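Ethylbenzene dehydrogenase alpha-subunit (Aromatoleum aromaticum, PDB 2IVF) is the alpha-subunit of a molybdenum enzyme, of the molybdopterin oxidoreductase family, and carries two pterin dinucleotides, a molybdenum atom and an iron-sulfur cluster. Local coordinates at residues A282-P287 / Q915-F920; P872-N877 / I903-A908. All coordinates share one frame; numbering follows the deposited sequence.

Contact 1 of 2, residues A282-P287 / Q915-F920; sequences APDFNP and QCIVYF. With MGD (2-amino-5,6-dimercapto-7-methyl-3,7,8a,9-tetrahydro-8-oxa-1,3,9,10-tetraaza-anthracen-4-one guanosine dinucleotide), chain M.
The side chains of Asp284 and Gln915 cross at about a right angle, joined by a single, nearly straight hydrogen bond in which NE2 of Gln915 donates to OD1 of Asp284 at 3.0 Å. Its N-H...O angle is 173°. The acceptor lies in the amide plane of Gln915, whereas the amide comes at the carboxylate from above its plane, the two planes being turned 62° apart. Gln915 reaches this far because its CG stands anti to the backbone N and the chain runs on extended. Its amide is gripped at both ends, OE1 by the backbone N of Gln912 and NE2 also by Thr846, which fixes the flip of the group.

OD1 of Asp284 accepts a second hydrogen bond, from the ribose hydroxyl O2' of MGD at 2.7 Å. OD2 receives a bond from a water that also bonds Tyr919 OH and O3' of MGD, and CD1 of Ile917 packs against the same carboxylate oxygen, OD2, at 3.5 Å. The carboxylate is thus shared between nucleotide and protein. The segment 282-287 follows strand 277-281 of a parallel four-stranded sheet, and its loop cradles the guanosine end of the cofactor; 915-920 starts on strand 915-917 of the dinucleotide-binding domain, whose family belongs to the double-psi beta-barrel clan.

Pro283 sits between two flat groups, its CG touching the Gln915 amide and its CD lying 3.3 Å from C4 of the guanine. Asn286 tucks CG between its own N and carbonyl carbon (chi1 90°), from where ND2 donates a bent bond to O3' of MGD at 3.0 Å; its OD1 accepts from the N of Thr288. Farther along, the hydroxyl of Tyr919 comes up against CG and CD of Pro287 from the opposite direction, while CG2 of Ile917 covers one ring face of the tyrosine toward its rim.

Contact 2 of 2, residues P872-N877 / I903-A908; sequences PVVHMN and IMVRTA
Val874 and Met876 pair in parallel with the strand holding Met904 and Arg906, the two axes 4.5 Å apart at closest and twisted by 32°. The bonds run in turn from Val874 N to Met904 O, Arg906 N to Val874 O, Met876 N to Arg906 O and Ala908 N to Met876 O, all between 2.7 and 2.9 Å. At the start the ladder is looser: the Met904 N to Pro872 O bond is weak, at 3.5 Å, and a water bridges the same two atoms.

On the face that carries Val873, His875 and Arg906, the arginine lies alongside the histidine and points the same way. Its CD sits over the ring centre, 3.5 Å from the His875 centroid, a CH-pi contact. The bend at chi3 (-78°) then turns the guanidinium steeply to the ring, at 74°, with His875 NE2 near its plane at the edge. CG1 of Val873 touches Arg906 CB at 3.4 Å, the two side chains crossing obliquely. NE and NH2 of Arg906 are bound by Gln134 and the carbonyl of Trp130 of the beta-subunit, so the guanidinium also serves the subunit interface.

The face of Val874, Val905 and Met876 is mostly apolar, with Thr907 at its end. CG1 of Val874 meets CG2 of Ile903 at a tight 3.4 Å, and Met876 SD rests on CG1 of Val905.

Strand 873-877 is flanked on its other side by antiparallel strand 915-917, and 900-908 by antiparallel strand 891-895. Asn877 N-caps helix 878-883, its OD1 bonded to Asp880 N and its ND2 to Val911 O, while Thr907 packs against that helix.

From the N terminus the chain first reaches 282-287, in the loop leaving strand 277-281, and more than 600 residues pass before 915-920 returns to close contact 1. Contact 2 is nested within that long loop: 872-877 and 903-908 close a short one holding helix 878-883 and strand 891-895. Strand 915-917 then follows 900-908 and pairs with the far side of strand 873-877, where Ile917 O lies 2.8 Å from His875 N, a probable hydrogen bond. Contact 2 thus lies wholly within the C-terminal sheet, whereas contact 1 joins that sheet to the parallel sheet holding the MGD loop.

Contact 1 of 2, residues A282-P287 / Q915-F920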
ATOM      1  N   ALA A 282     -17.570  -8.034  -3.797  1.00 23.43           N
ATOM      2  CA  ALA A 282     -16.440  -8.700  -3.187  1.00 23.78           C
ATOM      3  C   ALA A 282     -16.998  -9.787  -2.275  1.00 23.27           C
ATOM      4  O   ALA A 282     -18.039  -9.579  -1.624  1.00 23.43           O
ATOM      5  CB  ALA A 282     -15.581  -7.720  -2.364  1.00 22.68           C
ATOM      6  N   PRO A 283     -16.268 -10.872  -2.129  1.00 23.48           N
ATOM      7  CA  PRO A 283     -16.735 -11.887  -1.190  1.00 24.25           C
ATOM      8  C   PRO A 283     -16.674 -11.378   0.240  1.00 24.60           C
ATOM      9  O   PRO A 283     -17.626 -11.589   0.998  1.00 25.94           O
ATOM     10  CB  PRO A 283     -15.816 -13.079  -1.436  1.00 24.66           C
ATOM     11  CG  PRO A 283     -14.778 -12.618  -2.328  1.00 26.86           C
ATOM     12  CD  PRO A 283     -15.067 -11.268  -2.857  1.00 23.31           C
ATOM     13  N   ASP A 284     -15.606 -10.667   0.564  1.00 24.40           N
ATOM     14  CA  ASP A 284     -15.428 -10.029   1.857  1.00 23.99           C
ATOM     15  C   ASP A 284     -15.908  -8.597   1.793  1.00 23.17           C
ATOM     16  O   ASP A 284     -15.917  -7.954   0.733  1.00 23.96           O
ATOM     17  CB  ASP A 284     -13.977 -10.090   2.334  1.00 24.16           C
ATOM     18  CG  ASP A 284     -12.970  -9.547   1.300  1.00 21.92           C
ATOM     19  OD1 ASP A 284     -12.974 -10.036   0.172  1.00 26.08           O
ATOM     20  OD2 ASP A 284     -12.160  -8.686   1.658  1.00 23.99           O
ATOM     21  N   PHE A 285     -16.312  -8.081   2.933  1.00 23.79           N
ATOM     22  CA  PHE A 285     -16.607  -6.640   3.054  1.00 23.17           C
ATOM     23  C   PHE A 285     -15.255  -5.970   3.042  1.00 24.05           C
ATOM     24  O   PHE A 285     -14.695  -5.694   4.082  1.00 23.70           O
ATOM     25  CB  PHE A 285     -17.356  -6.388   4.370  1.00 23.30           C
ATOM     26  CG  PHE A 285     -17.915  -4.996   4.537  1.00 22.80           C
ATOM     27  CD1 PHE A 285     -18.881  -4.500   3.665  1.00 22.31           C
ATOM     28  CD2 PHE A 285     -17.524  -4.220   5.603  1.00 22.26           C
ATOM     29  CE1 PHE A 285     -19.421  -3.229   3.859  1.00 23.42           C
ATOM     30  CE2 PHE A 285     -18.080  -2.955   5.799  1.00 23.05           C
ATOM     31  CZ  PHE A 285     -19.020  -2.477   4.943  1.00 22.70           C
ATOM     32  N   ASN A 286     -14.724  -5.713   1.839  1.00 23.68           N
ATOM     33  CA  ASN A 286     -13.298  -5.478   1.652  1.00 24.20           C
ATOM     34  C   ASN A 286     -12.879  -4.033   1.990  1.00 24.50           C
ATOM     35  O   ASN A 286     -13.728  -3.203   2.365  1.00 23.91           O
ATOM     36  CB  ASN A 286     -12.880  -5.992   0.241  1.00 24.33           C
ATOM     37  CG  ASN A 286     -12.994  -4.952  -0.858  1.00 24.47           C
ATOM     38  OD1 ASN A 286     -13.491  -3.856  -0.651  1.00 23.92           O
ATOM     39  ND2 ASN A 286     -12.546  -5.323  -2.074  1.00 26.20           N
ATOM     40  N   PRO A 287     -11.585  -3.774   2.011  1.00 24.36           N
ATOM     41  CA  PRO A 287     -11.072  -2.464   2.445  1.00 24.20           C
ATOM     42  C   PRO A 287     -11.555  -1.245   1.674  1.00 23.87           C
ATOM     43  O   PRO A 287     -11.346  -0.137   2.147  1.00 25.24           O
ATOM     44  CB  PRO A 287      -9.547  -2.627   2.358  1.00 23.16           C
ATOM     45  CG  PRO A 287      -9.347  -4.084   2.598  1.00 24.56           C
ATOM     46  CD  PRO A 287     -10.488  -4.726   1.796  1.00 24.07           C
ATOM     47  N   GLN A 915     -14.227 -18.158   3.512  1.00 22.57           N
ATOM     48  CA  GLN A 915     -13.213 -17.462   2.722  1.00 22.98           C
ATOM     49  C   GLN A 915     -12.025 -17.277   3.674  1.00 22.98           C
ATOM     50  O   GLN A 915     -12.232 -17.088   4.867  1.00 24.17           O
ATOM     51  CB  GLN A 915     -13.737 -16.097   2.270  1.00 22.37           C
ATOM     52  CG  GLN A 915     -12.720 -15.202   1.513  1.00 22.94           C
ATOM     53  CD  GLN A 915     -13.144 -13.756   1.402  1.00 24.57           C
ATOM     54  OE1 GLN A 915     -13.989 -13.311   2.141  1.00 24.68           O
ATOM     55  NE2 GLN A 915     -12.526 -13.018   0.481  1.00 22.86           N
ATOM     56  N   CYS A 916     -10.795 -17.284   3.170  1.00 22.58           N
ATOM     57  CA  CYS A 916      -9.694 -16.675   3.932  1.00 22.49           C
ATOM     58  C   CYS A 916      -8.859 -15.920   2.916  1.00 23.03           C
ATOM     59  O   CYS A 916      -8.910 -16.199   1.707  1.00 21.77           O
ATOM     60  CB  CYS A 916      -8.846 -17.702   4.671  1.00 22.27           C
ATOM     61  SG  CYS A 916      -8.091 -18.967   3.576  1.00 23.93           S
ATOM     62  N   ILE A 917      -8.116 -14.949   3.413  1.00 22.80           N
ATOM     63  CA  ILE A 917      -7.442 -13.994   2.568  1.00 23.00           C
ATOM     64  C   ILE A 917      -5.992 -13.841   2.964  1.00 23.70           C
ATOM     65  O   ILE A 917      -5.690 -13.623   4.149  1.00 23.42           O
ATOM     66  CB  ILE A 917      -8.067 -12.608   2.755  1.00 22.68           C
ATOM     67  CG1 ILE A 917      -9.593 -12.668   2.542  1.00 24.26           C
ATOM     68  CG2 ILE A 917      -7.402 -11.571   1.818  1.00 22.48           C
ATOM     69  CD1 ILE A 917     -10.300 -11.338   2.896  1.00 23.62           C
ATOM     70  N   VAL A 918      -5.100 -13.905   1.979  1.00 23.34           N
ATOM     71  CA  VAL A 918      -3.713 -13.510   2.176  1.00 23.36           C
ATOM     72  C   VAL A 918      -3.320 -12.565   1.054  1.00 24.07           C
ATOM     73  O   VAL A 918      -3.302 -12.948  -0.105  1.00 24.31           O
ATOM     74  CB  VAL A 918      -2.750 -14.741   2.171  1.00 23.62           C
ATOM     75  CG1 VAL A 918      -1.303 -14.300   2.421  1.00 23.07           C
ATOM     76  CG2 VAL A 918      -3.198 -15.824   3.174  1.00 22.63           C
ATOM     77  N   TYR A 919      -3.107 -11.308   1.414  1.00 24.04           N
ATOM     78  CA  TYR A 919      -2.556 -10.297   0.512  1.00 25.00           C
ATOM     79  C   TYR A 919      -1.103 -10.641   0.456  1.00 25.87           C
ATOM     80  O   TYR A 919      -0.552 -11.012   1.481  1.00 26.66           O
ATOM     81  CB  TYR A 919      -2.700  -8.917   1.145  1.00 24.36           C
ATOM     82  CG  TYR A 919      -4.135  -8.531   1.369  1.00 24.28           C
ATOM     83  CD1 TYR A 919      -4.918  -8.122   0.314  1.00 22.33           C
ATOM     84  CD2 TYR A 919      -4.693  -8.541   2.648  1.00 23.43           C
ATOM     85  CE1 TYR A 919      -6.230  -7.745   0.519  1.00 24.40           C
ATOM     86  CE2 TYR A 919      -6.003  -8.205   2.841  1.00 23.86           C
ATOM     87  CZ  TYR A 919      -6.748  -7.770   1.791  1.00 21.47           C
ATOM     88  OH  TYR A 919      -8.053  -7.434   1.949  1.00 23.08           O
ATOM     89  N   PHE A 920      -0.481 -10.636  -0.722  1.00 25.90           N
ATOM     90  CA  PHE A 920       0.761 -11.400  -0.815  1.00 24.97           C
ATOM     91  C   PHE A 920       1.923 -10.839  -0.050  1.00 24.60           C
ATOM     92  O   PHE A 920       1.964  -9.644   0.281  1.00 25.68           O
ATOM     93  CB  PHE A 920       1.138 -11.740  -2.259  1.00 25.14           C
ATOM     94  CG  PHE A 920       1.475 -10.574  -3.125  1.00 25.90           C
ATOM     95  CD1 PHE A 920       2.654  -9.893  -2.944  1.00 26.33           C
ATOM     96  CD2 PHE A 920       0.652 -10.210  -4.169  1.00 28.68           C
ATOM     97  CE1 PHE A 920       2.996  -8.858  -3.764  1.00 27.72           C
ATOM     98  CE2 PHE A 920       0.994  -9.152  -5.014  1.00 27.62           C
ATOM     99  CZ  PHE A 920       2.159  -8.510  -4.833  1.00 27.24           C
TER
HETATM  100  PB  MGD M1986      -6.715  -7.227  -6.259  1.00 13.50           P
HETATM  101  O1B MGD M1986      -5.824  -6.566  -5.267  1.00 13.53           O
HETATM  102  O2B MGD M1986      -6.366  -8.632  -6.594  1.00 16.27           O
HETATM  103  O3B MGD M1986      -6.895  -6.472  -7.632  1.00 15.54           O
HETATM  104  O3A MGD M1986      -5.207  -4.569  -7.755  1.00 13.42           O
HETATM  105  PA  MGD M1986      -6.743  -4.902  -8.024  1.00 14.85           P
HETATM  106  O1A MGD M1986      -7.503  -4.004  -7.148  1.00 13.45           O
HETATM  107  O2A MGD M1986      -7.019  -4.868  -9.449  1.00 13.70           O
HETATM  108  O5' MGD M1986      -8.230  -7.212  -5.720  1.00 15.42           O
HETATM  109  C5' MGD M1986      -8.510  -7.718  -4.407  1.00 10.50           C
HETATM  110  C4' MGD M1986     -10.014  -7.905  -4.228  1.00 12.02           C
HETATM  111  O4' MGD M1986     -10.473  -8.966  -5.053  1.00 14.93           O
HETATM  112  C3' MGD M1986     -10.130  -8.462  -2.829  1.00 12.42           C
HETATM  113  O3' MGD M1986     -10.341  -7.357  -1.958  1.00 13.73           O
HETATM  114  C2' MGD M1986     -11.361  -9.371  -2.927  1.00 15.07           C
HETATM  115  O2' MGD M1986     -12.431  -8.829  -2.130  1.00 17.21           O
HETATM  116  C1' MGD M1986     -11.705  -9.355  -4.425  1.00 14.09           C
HETATM  117  N9  MGD M1986     -12.068 -10.727  -4.854  1.00 13.82           N
HETATM  118  C8  MGD M1986     -11.361 -11.859  -4.719  1.00 15.66           C
HETATM  119  N7  MGD M1986     -12.007 -12.890  -5.276  1.00 15.10           N
HETATM  120  C5  MGD M1986     -13.153 -12.378  -5.793  1.00 16.12           C
HETATM  121  C6  MGD M1986     -14.259 -12.885  -6.461  1.00 15.83           C
HETATM  122  O6  MGD M1986     -14.436 -14.077  -6.741  1.00 15.84           O
HETATM  123  N1  MGD M1986     -15.256 -11.979  -6.837  1.00 16.39           N
HETATM  124  C2  MGD M1986     -15.231 -10.604  -6.564  1.00 15.83           C
HETATM  125  N2  MGD M1986     -16.274  -9.796  -6.962  1.00 13.58           N
HETATM  126  N3  MGD M1986     -14.143 -10.133  -5.939  1.00 13.40           N
HETATM  127  C4  MGD M1986     -13.151 -10.988  -5.543  1.00 14.16           C
HETATM  128  C10 MGD M1986      -4.197  -5.252  -8.403  1.00 14.53           C
HETATM  129  C11 MGD M1986      -3.209  -4.245  -8.940  1.00 13.30           C
HETATM  130  O11 MGD M1986      -2.753  -3.503  -7.885  1.00 13.50           O
HETATM  131  C12 MGD M1986      -2.058  -4.848  -9.758  1.00 15.42           C
HETATM  132  S12 MGD M1986      -2.282  -6.267 -10.772  1.00 15.44           S
HETATM  133  C13 MGD M1986      -0.817  -4.264  -9.708  1.00 14.58           C
HETATM  134  S13 MGD M1986       0.471  -4.929 -10.652  1.00 14.84           S
HETATM  135  C14 MGD M1986      -0.566  -3.084  -8.833  1.00 16.59           C
HETATM  136  N15 MGD M1986       0.090  -3.603  -7.599  1.00 14.50           N
HETATM  137  C16 MGD M1986      -0.056  -2.949  -6.361  1.00 14.22           C
HETATM  138  C17 MGD M1986       0.644  -3.308  -5.238  1.00 13.16           C
HETATM  139  O17 MGD M1986       1.449  -4.270  -5.249  1.00 15.69           O
HETATM  140  N18 MGD M1986       0.409  -2.582  -4.053  1.00 14.02           N
HETATM  141  C19 MGD M1986      -0.458  -1.536  -3.985  1.00 12.14           C
HETATM  142  N19 MGD M1986      -0.609  -0.914  -2.799  1.00 14.20           N
HETATM  143  N20 MGD M1986      -1.150  -1.239  -5.095  1.00 13.91           N
HETATM  144  C21 MGD M1986      -0.946  -1.886  -6.253  1.00 12.01           C
HETATM  145  N22 MGD M1986      -1.671  -1.544  -7.390  1.00 14.92           N
HETATM  146  C23 MGD M1986      -1.942  -2.471  -8.449  1.00 14.40           C
HETATM  147  O   HOH W   1      -9.873  -8.667   0.405  1.00 12.95           O

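Contact 2 of 2, residues P872-N877 / I903-A908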
ATOM      1  N   PRO A 872       3.718 -11.949   7.317  1.00 24.24           N
ATOM      2  CA  PRO A 872       2.563 -12.475   6.642  1.00 23.42           C
ATOM      3  C   PRO A 872       1.385 -12.735   7.577  1.00 23.32           C
ATOM      4  O   PRO A 872       1.577 -13.186   8.718  1.00 22.34           O
ATOM      5  CB  PRO A 872       3.084 -13.775   6.038  1.00 23.92           C
ATOM      6  CG  PRO A 872       4.576 -13.507   5.798  1.00 24.12           C
ATOM      7  CD  PRO A 872       4.885 -12.828   7.114  1.00 24.56           C
ATOM      8  N   VAL A 873       0.183 -12.432   7.087  1.00 23.65           N
ATOM      9  CA  VAL A 873      -1.069 -12.552   7.855  1.00 22.19           C
ATOM     10  C   VAL A 873      -2.131 -13.200   6.992  1.00 22.88           C
ATOM     11  O   VAL A 873      -2.263 -12.854   5.806  1.00 23.87           O
ATOM     12  CB  VAL A 873      -1.554 -11.164   8.319  1.00 22.30           C
ATOM     13  CG1 VAL A 873      -2.937 -11.223   8.996  1.00 23.05           C
ATOM     14  CG2 VAL A 873      -0.554 -10.574   9.353  1.00 22.20           C
ATOM     15  N   VAL A 874      -2.890 -14.143   7.554  1.00 22.58           N
ATOM     16  CA  VAL A 874      -4.087 -14.608   6.891  1.00 22.99           C
ATOM     17  C   VAL A 874      -5.316 -14.023   7.599  1.00 23.17           C
ATOM     18  O   VAL A 874      -5.408 -14.077   8.818  1.00 22.56           O
ATOM     19  CB  VAL A 874      -4.212 -16.136   6.840  1.00 22.56           C
ATOM     20  CG1 VAL A 874      -4.228 -16.727   8.252  1.00 21.04           C
ATOM     21  CG2 VAL A 874      -5.468 -16.503   6.083  1.00 20.65           C
ATOM     22  N   HIS A 875      -6.228 -13.395   6.839  1.00 22.75           N
ATOM     23  CA  HIS A 875      -7.456 -12.882   7.438  1.00 23.45           C
ATOM     24  C   HIS A 875      -8.506 -13.982   7.403  1.00 23.46           C
ATOM     25  O   HIS A 875      -8.777 -14.563   6.344  1.00 24.28           O
ATOM     26  CB  HIS A 875      -8.045 -11.689   6.699  1.00 23.63           C
ATOM     27  CG  HIS A 875      -7.135 -10.494   6.608  1.00 24.44           C
ATOM     28  ND1 HIS A 875      -7.623  -9.203   6.565  1.00 24.49           N
ATOM     29  CD2 HIS A 875      -5.787 -10.393   6.518  1.00 25.02           C
ATOM     30  CE1 HIS A 875      -6.607  -8.355   6.475  1.00 24.46           C
ATOM     31  NE2 HIS A 875      -5.484  -9.051   6.443  1.00 25.68           N
ATOM     32  N   MET A 876      -9.075 -14.264   8.564  1.00 23.68           N
ATOM     33  CA  MET A 876     -10.108 -15.272   8.687  1.00 23.73           C
ATOM     34  C   MET A 876     -11.333 -14.665   9.304  1.00 24.16           C
ATOM     35  O   MET A 876     -11.237 -13.789  10.165  1.00 23.46           O
ATOM     36  CB  MET A 876      -9.663 -16.397   9.616  1.00 24.64           C
ATOM     37  CG  MET A 876      -8.500 -17.209   9.156  1.00 26.24           C
ATOM     38  SD  MET A 876      -8.180 -18.528  10.339  1.00 24.74           S
ATOM     39  CE  MET A 876      -9.690 -19.514  10.114  1.00 22.27           C
ATOM     40  N   ASN A 877     -12.499 -15.143   8.906  1.00 23.95           N
ATOM     41  CA  ASN A 877     -13.716 -14.806   9.637  1.00 24.22           C
ATOM     42  C   ASN A 877     -13.610 -15.218  11.093  1.00 23.40           C
ATOM     43  O   ASN A 877     -13.168 -16.325  11.424  1.00 22.45           O
ATOM     44  CB  ASN A 877     -14.916 -15.522   9.010  1.00 23.91           C
ATOM     45  CG  ASN A 877     -16.207 -15.212   9.738  1.00 25.42           C
ATOM     46  OD1 ASN A 877     -16.567 -15.889  10.728  1.00 24.85           O
ATOM     47  ND2 ASN A 877     -16.859 -14.142   9.320  1.00 25.69           N
ATOM     48  N   ILE A 903       1.268 -19.161   8.871  1.00 23.16           N
ATOM     49  CA  ILE A 903       0.985 -17.746   8.751  1.00 23.60           C
ATOM     50  C   ILE A 903       0.262 -17.288   9.994  1.00 22.66           C
ATOM     51  O   ILE A 903      -0.440 -18.091  10.618  1.00 22.27           O
ATOM     52  CB  ILE A 903       0.139 -17.541   7.491  1.00 23.26           C
ATOM     53  CG1 ILE A 903       0.116 -16.082   7.082  1.00 23.69           C
ATOM     54  CG2 ILE A 903      -1.222 -18.191   7.681  1.00 25.68           C
ATOM     55  CD1 ILE A 903      -0.354 -15.885   5.603  1.00 27.04           C
ATOM     56  N   MET A 904       0.491 -16.039  10.387  1.00 23.46           N
ATOM     57  CA  MET A 904      -0.202 -15.424  11.521  1.00 23.75           C
ATOM     58  C   MET A 904      -1.636 -15.106  11.152  1.00 23.58           C
ATOM     59  O   MET A 904      -1.901 -14.642  10.044  1.00 24.38           O
ATOM     60  CB  MET A 904       0.504 -14.157  11.977  1.00 23.99           C
ATOM     61  CG  MET A 904      -0.307 -13.335  13.022  1.00 26.10           C
ATOM     62  SD  MET A 904       0.603 -11.926  13.615  1.00 25.40           S
ATOM     63  CE  MET A 904       1.709 -12.673  14.827  1.00 26.21           C
ATOM     64  N   VAL A 905      -2.550 -15.267  12.107  1.00 23.30           N
ATOM     65  CA  VAL A 905      -3.952 -15.117  11.859  1.00 22.87           C
ATOM     66  C   VAL A 905      -4.418 -13.746  12.330  1.00 22.50           C
ATOM     67  O   VAL A 905      -4.066 -13.267  13.420  1.00 21.99           O
ATOM     68  CB  VAL A 905      -4.774 -16.190  12.581  1.00 22.02           C
ATOM     69  CG1 VAL A 905      -6.312 -15.916  12.441  1.00 22.54           C
ATOM     70  CG2 VAL A 905      -4.439 -17.574  12.035  1.00 24.04           C
ATOM     71  N   ARG A 906      -5.149 -13.099  11.451  1.00 23.37           N
ATOM     72  CA  ARG A 906      -5.982 -11.948  11.809  1.00 23.06           C
ATOM     73  C   ARG A 906      -7.440 -12.391  11.738  1.00 23.12           C
ATOM     74  O   ARG A 906      -7.869 -12.886  10.726  1.00 24.00           O
ATOM     75  CB  ARG A 906      -5.757 -10.853  10.792  1.00 23.06           C
ATOM     76  CG  ARG A 906      -6.837  -9.746  10.779  1.00 22.79           C
ATOM     77  CD  ARG A 906      -6.377  -8.567   9.944  1.00 23.35           C
ATOM     78  NE  ARG A 906      -5.440  -7.748  10.677  1.00 25.59           N
ATOM     79  CZ  ARG A 906      -4.331  -7.221  10.189  1.00 25.08           C
ATOM     80  NH1 ARG A 906      -3.952  -7.433   8.946  1.00 27.16           N
ATOM     81  NH2 ARG A 906      -3.583  -6.503  10.994  1.00 26.82           N
ATOM     82  N   THR A 907      -8.212 -12.204  12.801  1.00 23.25           N
ATOM     83  CA  THR A 907      -9.644 -12.541  12.751  1.00 24.38           C
ATOM     84  C   THR A 907     -10.427 -11.269  12.508  1.00 24.23           C
ATOM     85  O   THR A 907     -10.104 -10.240  13.080  1.00 24.98           O
ATOM     86  CB  THR A 907     -10.123 -13.213  14.039  1.00 24.58           C
ATOM     87  OG1 THR A 907      -9.896 -12.348  15.154  1.00 27.87           O
ATOM     88  CG2 THR A 907      -9.376 -14.497  14.281  1.00 25.37           C
ATOM     89  N   ALA A 908     -11.421 -11.323  11.627  1.00 23.97           N
ATOM     90  CA  ALA A 908     -12.248 -10.142  11.339  1.00 24.08           C
ATOM     91  C   ALA A 908     -13.656 -10.604  10.970  1.00 24.57           C
ATOM     92  O   ALA A 908     -13.809 -11.603  10.307  1.00 25.43           O
ATOM     93  CB  ALA A 908     -11.626  -9.330  10.223  1.00 23.49           C
TER
HETATM   94  O   HOH W   2       3.356 -14.736   9.888  1.00 27.16           O